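Appr-1-p processing domain protein (Thermus aquaticus Y51MC23, PDB 5M31) belongs to the macro domain family, whose members fold into a compact mixed beta sheet packed among helices. Local coordinates at residues 125-135 and 151-159. Numbering follows the deposited sequence.
Sequences PLGAGNGGLPW and GVEVWVYEP
OE1 of E158 is gripped twice: a water that also touches W135 donates a hydrogen bond to it at 2.7 Å, and K139, from helix 135-146, forms a salt bridge to it. The same water weakly accepts the indole N-H of W135, whose NE1 also makes a weak hydrogen bond to OE2 of E158, 2.9 Å long and bent to 120° at the hydrogen. The carboxylate plane stands 76° from the indole. W135 turns its ring away from its own backbone N (chi1 173°), which carries the indole from the first turn of helix 135-146 to P159, just past strand 153-157. There P159 lays CD over one indole face, 3.8 Å from the five-membered ring centroid, a CH-pi contact suited to a proline ring's polarised C-H groups. V156 CG1 meets the ring edge at CH2, 3.8 Å away, an apolar methyl against C-H groups. P125 adds its own ring, CB lying 3.9 Å from CD of P159. G129 CA lies 4.0 Å from P159 CB, and its positive phi suits glycine, which brings no side chain into this close approach. The indole thus serves both chemistries, its face and edge taking apolar groups while its N-H meets a carboxylate probably kept ionised by K139.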
loop_
_atom_site.group_PDB
_atom_site.type_symbol
_atom_site.label_atom_id
_atom_site.label_comp_id
_atom_site.label_asym_id
_atom_site.label_seq_id
_atom_site.Cartn_x
_atom_site.Cartn_y
_atom_site.Cartn_z
ATOM N N PRO A 125 5.338 -6.361 -0.151
ATOM C CA PRO A 125 5.424 -7.057 1.142
ATOM C C PRO A 125 5.596 -6.115 2.374
ATOM O O PRO A 125 6.206 -6.506 3.365
ATOM C CB PRO A 125 6.607 -8.004 0.954
ATOM C CG PRO A 125 7.364 -7.513 -0.239
ATOM C CD PRO A 125 6.419 -6.709 -1.075
ATOM N N LEU A 126 5.062 -4.915 2.278
ATOM C CA LEU A 126 5.036 -3.904 3.360
ATOM C C LEU A 126 6.326 -3.758 4.152
ATOM O O LEU A 126 6.300 -3.805 5.368
ATOM C CB LEU A 126 3.854 -4.126 4.285
ATOM C CG LEU A 126 2.535 -4.296 3.517
ATOM C CD1 LEU A 126 1.388 -4.543 4.451
ATOM C CD2 LEU A 126 2.206 -3.081 2.667
ATOM N N GLY A 127 7.386 -3.493 3.442
ATOM C CA GLY A 127 8.660 -3.182 4.055
ATOM C C GLY A 127 9.429 -4.404 4.508
ATOM O O GLY A 127 10.454 -4.277 5.221
ATOM N N ALA A 128 8.916 -5.585 4.222
ATOM C CA ALA A 128 9.554 -6.863 4.579
ATOM C C ALA A 128 10.545 -7.275 3.515
ATOM O O ALA A 128 10.402 -6.935 2.358
ATOM C CB ALA A 128 8.511 -7.948 4.736
ATOM N N GLY A 129 11.553 -8.014 3.936
ATOM C CA GLY A 129 12.511 -8.551 3.020
ATOM C C GLY A 129 13.690 -7.634 2.813
ATOM O O GLY A 129 13.669 -6.442 3.143
ATOM N N ASN A 130 14.749 -8.221 2.278
ATOM C CA ASN A 130 15.876 -7.480 1.791
ATOM C C ASN A 130 16.378 -6.463 2.790
ATOM O O ASN A 130 16.538 -5.301 2.456
ATOM C CB ASN A 130 15.490 -6.818 0.472
ATOM C CG ASN A 130 15.195 -7.834 -0.619
ATOM O OD1 ASN A 130 14.080 -7.921 -1.115
ATOM N ND2 ASN A 130 16.201 -8.641 -0.965
ATOM N N GLY A 131 16.641 -6.912 4.028
ATOM C CA GLY A 131 17.162 -6.049 5.076
ATOM C C GLY A 131 16.110 -5.330 5.901
ATOM O O GLY A 131 16.433 -4.626 6.856
ATOM N N GLY A 132 14.841 -5.511 5.545
ATOM C CA GLY A 132 13.766 -4.845 6.241
ATOM C C GLY A 132 13.086 -5.704 7.300
ATOM O O GLY A 132 13.729 -6.381 8.068
ATOM N N LEU A 133 11.761 -5.575 7.415
ATOM C CA LEU A 133 11.035 -6.300 8.421
ATOM C C LEU A 133 11.040 -7.798 8.128
ATOM O O LEU A 133 11.178 -8.189 6.990
ATOM C CB LEU A 133 9.589 -5.789 8.471
ATOM C CG LEU A 133 9.420 -4.358 8.937
ATOM C CD1 LEU A 133 7.998 -3.922 8.725
ATOM C CD2 LEU A 133 9.748 -4.256 10.420
ATOM N N PRO A 134 10.818 -8.635 9.148
ATOM C CA PRO A 134 10.793 -10.085 8.927
ATOM C C PRO A 134 9.508 -10.517 8.223
ATOM O O PRO A 134 8.390 -10.296 8.737
ATOM C CB PRO A 134 10.890 -10.668 10.349
ATOM C CG PRO A 134 10.439 -9.575 11.241
ATOM C CD PRO A 134 10.756 -8.286 10.582
ATOM N N TRP A 135 9.663 -11.110 7.047
ATOM C CA TRP A 135 8.522 -11.436 6.208
ATOM C C TRP A 135 7.524 -12.402 6.853
ATOM O O TRP A 135 6.323 -12.144 6.782
ATOM C CB TRP A 135 9.001 -11.948 4.865
ATOM C CG TRP A 135 7.966 -12.468 3.941
ATOM C CD1 TRP A 135 7.932 -13.693 3.351
ATOM C CD2 TRP A 135 6.791 -11.767 3.480
ATOM N NE1 TRP A 135 6.817 -13.804 2.537
ATOM C CE2 TRP A 135 6.114 -12.627 2.582
ATOM C CE3 TRP A 135 6.272 -10.493 3.721
ATOM C CZ2 TRP A 135 4.920 -12.252 1.943
ATOM C CZ3 TRP A 135 5.075 -10.135 3.107
ATOM C CH2 TRP A 135 4.427 -11.011 2.210
ATOM N N GLY A 151 -15.393 -10.847 -0.289
ATOM C CA GLY A 151 -15.571 -10.457 -1.678
ATOM C C GLY A 151 -14.386 -9.744 -2.321
ATOM O O GLY A 151 -14.482 -9.265 -3.451
ATOM N N VAL A 152 -13.270 -9.661 -1.605
ATOM C CA VAL A 152 -12.125 -8.928 -2.113
ATOM C C VAL A 152 -10.999 -9.864 -2.470
ATOM O O VAL A 152 -10.599 -10.706 -1.646
ATOM C CB VAL A 152 -11.592 -7.936 -1.053
ATOM C CG1 VAL A 152 -10.448 -7.133 -1.639
ATOM C CG2 VAL A 152 -12.719 -7.013 -0.598
ATOM N N GLU A 153 -10.522 -9.762 -3.704
ATOM C CA GLU A 153 -9.340 -10.553 -4.146
ATOM C C GLU A 153 -8.082 -9.782 -3.829
ATOM O O GLU A 153 -7.969 -8.666 -4.272
ATOM C CB GLU A 153 -9.423 -10.808 -5.631
ATOM C CG GLU A 153 -10.706 -11.518 -5.996
ATOM C CD GLU A 153 -10.644 -12.228 -7.328
ATOM O OE1 GLU A 153 -9.863 -11.782 -8.208
ATOM O OE2 GLU A 153 -11.385 -13.250 -7.487
ATOM N N VAL A 154 -7.235 -10.324 -2.940
ATOM C CA VAL A 154 -6.027 -9.661 -2.456
ATOM C C VAL A 154 -4.801 -10.412 -2.959
ATOM O O VAL A 154 -4.691 -11.633 -2.779
ATOM C CB VAL A 154 -5.932 -9.677 -0.924
ATOM C CG1 VAL A 154 -4.757 -8.846 -0.462
ATOM C CG2 VAL A 154 -7.224 -9.196 -0.305
ATOM N N TRP A 155 -3.926 -9.667 -3.617
ATOM C CA TRP A 155 -2.716 -10.233 -4.152
ATOM C C TRP A 155 -1.553 -9.599 -3.483
ATOM O O TRP A 155 -1.468 -8.361 -3.393
ATOM C CB TRP A 155 -2.650 -9.993 -5.626
ATOM C CG TRP A 155 -3.816 -10.547 -6.293
ATOM C CD1 TRP A 155 -5.031 -9.922 -6.481
ATOM C CD2 TRP A 155 -4.005 -11.901 -6.654
ATOM N NE1 TRP A 155 -5.913 -10.797 -7.054
ATOM C CE2 TRP A 155 -5.297 -12.014 -7.194
ATOM C CE3 TRP A 155 -3.166 -13.033 -6.666
ATOM C CZ2 TRP A 155 -5.771 -13.213 -7.696
ATOM C CZ3 TRP A 155 -3.613 -14.157 -7.197
ATOM C CH2 TRP A 155 -4.938 -14.271 -7.663
ATOM N N VAL A 156 -0.707 -10.434 -2.877
ATOM C CA VAL A 156 0.442 -9.932 -2.175
ATOM C C VAL A 156 1.656 -10.387 -2.898
ATOM O O VAL A 156 1.821 -11.576 -3.177
ATOM C CB VAL A 156 0.511 -10.369 -0.687
ATOM C CG1 VAL A 156 1.651 -9.647 0.019
ATOM C CG2 VAL A 156 -0.839 -10.088 -0.001
ATOM N N TYR A 157 2.470 -9.420 -3.299
ATOM C CA TYR A 157 3.687 -9.709 -3.998
ATOM C C TYR A 157 4.813 -9.981 -3.000
ATOM O O TYR A 157 5.046 -9.181 -2.091
ATOM C CB TYR A 157 3.988 -8.561 -4.968
ATOM C CG TYR A 157 3.128 -8.591 -6.199
ATOM C CD1 TYR A 157 1.733 -8.383 -6.144
ATOM C CD2 TYR A 157 3.662 -9.000 -7.428
ATOM C CE1 TYR A 157 0.957 -8.459 -7.267
ATOM C CE2 TYR A 157 2.894 -9.022 -8.562
ATOM C CZ TYR A 157 1.541 -8.857 -8.481
ATOM O OH TYR A 157 0.773 -8.982 -9.595
ATOM N N GLU A 158 5.477 -11.133 -3.176
ATOM C CA GLU A 158 6.461 -11.618 -2.226
ATOM C C GLU A 158 7.769 -10.847 -2.426
ATOM O O GLU A 158 8.019 -10.367 -3.515
ATOM C CB GLU A 158 6.705 -13.118 -2.445
ATOM C CG GLU A 158 5.560 -14.015 -1.970
ATOM C CD GLU A 158 5.888 -14.762 -0.674
ATOM O OE1 GLU A 158 4.978 -15.403 -0.126
ATOM O OE2 GLU A 158 7.060 -14.712 -0.201
ATOM N N PRO A 159 8.584 -10.710 -1.341
ATOM C CA PRO A 159 9.929 -10.047 -1.449
ATOM C C PRO A 159 10.865 -10.637 -2.522
ATOM O O PRO A 159 10.934 -11.864 -2.632
ATOM C CB PRO A 159 10.563 -10.258 -0.066
ATOM C CG PRO A 159 9.458 -10.662 0.841
ATOM C CD PRO A 159 8.376 -11.307 -0.006
HETATM O O HOH W 1 6.089 -16.929 1.739
#